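Long-range contact in glutathione synthetase-like effector 30 (Gpa-GSS30-apo) (PDB 5OET), which is a plant-parasitic nematode effector that probably arose by neofunctionalization of a housekeeping glutathione synthetase, an enzyme that joins gamma-glutamylcysteine and glycine using ATP: residues Val184-Thr188 and His347-Gln352. Sequence-based numbering, arbitrary orientation.
Sequences VEVNT and HTKRMQ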
loop_
_atom_site.group_PDB
_atom_site.type_symbol
_atom_site.label_atom_id
_atom_site.label_comp_id
_atom_site.label_asym_id
_atom_site.label_seq_id
_atom_site.Cartn_x
_atom_site.Cartn_y
_atom_site.Cartn_z
ATOM N N VAL A 184 28.945 0.922 -11.251
ATOM C CA VAL A 184 28.391 0.996 -12.599
ATOM C C VAL A 184 28.068 2.444 -12.974
ATOM O O VAL A 184 28.278 2.833 -14.107
ATOM C CB VAL A 184 27.119 0.117 -12.706
ATOM C CG1 VAL A 184 26.526 0.173 -14.109
ATOM C CG2 VAL A 184 27.443 -1.316 -12.315
ATOM N N GLU A 185 27.566 3.229 -12.018
ATOM C CA GLU A 185 26.978 4.546 -12.287
ATOM C C GLU A 185 26.764 5.318 -10.973
ATOM O O GLU A 185 26.702 4.727 -9.896
ATOM C CB GLU A 185 25.632 4.331 -13.029
ATOM C CG GLU A 185 24.707 5.539 -13.263
ATOM C CD GLU A 185 25.285 6.600 -14.213
ATOM O OE1 GLU A 185 24.585 7.025 -15.169
ATOM O OE2 GLU A 185 26.424 7.065 -14.007
ATOM N N VAL A 186 26.703 6.643 -11.075
ATOM C CA VAL A 186 26.160 7.509 -10.014
ATOM C C VAL A 186 25.027 8.368 -10.573
ATOM O O VAL A 186 25.075 8.819 -11.711
ATOM C CB VAL A 186 27.216 8.411 -9.339
ATOM C CG1 VAL A 186 28.066 7.592 -8.399
ATOM C CG2 VAL A 186 28.114 9.119 -10.346
ATOM N N ASN A 187 24.004 8.556 -9.754
ATOM C CA ASN A 187 22.804 9.290 -10.116
ATOM C C ASN A 187 22.485 10.297 -9.030
ATOM O O ASN A 187 22.724 10.038 -7.846
ATOM C CB ASN A 187 21.626 8.335 -10.232
ATOM C CG ASN A 187 21.882 7.230 -11.213
ATOM O OD1 ASN A 187 21.954 7.474 -12.417
ATOM N ND2 ASN A 187 22.041 6.002 -10.702
ATOM N N THR A 188 21.942 11.438 -9.445
ATOM C CA THR A 188 21.402 12.434 -8.522
ATOM C C THR A 188 20.193 13.092 -9.176
ATOM O O THR A 188 19.896 12.821 -10.327
ATOM C CB THR A 188 22.484 13.483 -8.110
ATOM O OG1 THR A 188 22.037 14.215 -6.971
ATOM C CG2 THR A 188 22.828 14.462 -9.237
ATOM N N HIS A 347 27.782 15.005 -12.644
ATOM C CA HIS A 347 27.349 13.600 -12.728
ATOM C C HIS A 347 27.211 13.096 -14.163
ATOM O O HIS A 347 26.632 12.045 -14.417
ATOM C CB HIS A 347 26.043 13.418 -11.955
ATOM C CG HIS A 347 26.217 13.476 -10.475
ATOM N ND1 HIS A 347 26.667 14.605 -9.820
ATOM C CD2 HIS A 347 26.019 12.540 -9.523
ATOM C CE1 HIS A 347 26.722 14.361 -8.524
ATOM N NE2 HIS A 347 26.339 13.111 -8.318
ATOM N N THR A 348 27.769 13.825 -15.114
ATOM C CA THR A 348 27.892 13.264 -16.442
ATOM C C THR A 348 28.771 12.033 -16.352
ATOM O O THR A 348 29.554 11.865 -15.412
ATOM C CB THR A 348 28.509 14.251 -17.469
ATOM O OG1 THR A 348 29.862 14.573 -17.106
ATOM C CG2 THR A 348 27.663 15.523 -17.583
ATOM N N LYS A 349 28.638 11.172 -17.342
ATOM C CA LYS A 349 29.459 9.976 -17.422
ATOM C C LYS A 349 30.870 10.353 -17.847
ATOM O O LYS A 349 31.803 9.626 -17.554
ATOM C CB LYS A 349 28.858 8.967 -18.394
ATOM C CG LYS A 349 28.926 7.518 -17.944
ATOM C CD LYS A 349 27.731 6.769 -18.510
ATOM C CE LYS A 349 26.428 7.148 -17.803
ATOM N NZ LYS A 349 25.355 7.313 -18.817
ATOM N N ARG A 350 31.014 11.471 -18.552
ATOM C CA ARG A 350 32.323 12.065 -18.824
ATOM C C ARG A 350 33.129 12.288 -17.531
ATOM O O ARG A 350 34.295 11.947 -17.441
ATOM C CB ARG A 350 32.130 13.384 -19.576
ATOM C CG ARG A 350 33.359 14.267 -19.755
ATOM C CD ARG A 350 34.501 13.525 -20.392
ATOM N NE ARG A 350 35.682 14.371 -20.506
ATOM C CZ ARG A 350 36.879 13.959 -20.920
ATOM N NH1 ARG A 350 37.083 12.702 -21.257
ATOM N NH2 ARG A 350 37.882 14.819 -20.998
ATOM N N MET A 351 32.470 12.848 -16.538
ATOM C CA MET A 351 33.083 13.206 -15.272
ATOM C C MET A 351 33.439 11.984 -14.475
ATOM O O MET A 351 34.447 11.948 -13.805
ATOM C CB MET A 351 32.087 14.045 -14.464
ATOM C CG MET A 351 32.641 14.665 -13.199
ATOM S SD MET A 351 33.758 15.984 -13.622
ATOM C CE MET A 351 35.376 15.195 -13.533
ATOM N N GLN A 352 32.568 10.989 -14.531
ATOM C CA GLN A 352 32.798 9.732 -13.847
ATOM C C GLN A 352 34.026 9.057 -14.434
ATOM O O GLN A 352 34.867 8.526 -13.711
ATOM C CB GLN A 352 31.560 8.852 -13.961
ATOM C CG GLN A 352 30.352 9.422 -13.214
ATOM C CD GLN A 352 29.072 8.667 -13.507
ATOM O OE1 GLN A 352 29.006 7.453 -13.350
ATOM N NE2 GLN A 352 28.041 9.388 -13.923
#
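Gln352, in the helix 349-354, reaches Glu185 and Val186 on strand 179-188. From CB, chi1 (-66°) turns CG away from the carbonyl carbon and to 3.7 Å from Val186 CG2; the two side chains lie alongside each other and run antiparallel. The chain, extended beyond CG, then takes CD past the same methyl and the amide to the strand. At the tip the amide splits its work: OE1 accepts a weak bond from Val186 N (3.3 Å), while NE2 donates to Glu185 OE2 at 2.8 Å. That acceptor lies in the amide plane and is met on its syn side, although the N-H...O angle is only 136°. Val186 N takes the anti side of OE2 at 3.0 Å, so two donors grip one oxygen. NE2 also makes weak bonds to His347 O and Thr348 O. Glu185 OE1 forms a long salt bridge with Lys349 NZ (3.7 Å).

Farther along the strand, Thr188 CG2 sits over the His347 ring in a CH-pi contact, 3.7 Å from the centroid and 7° off the normal. Hydrogen bonds of His347 ND1 with Phe343 O and NE2 with Gln165 hold the ring's rotation. The chemistry joins strand to helix start through a shared carboxylate oxygen, its position fixed by two N-H donors, with the distant lysine adding little.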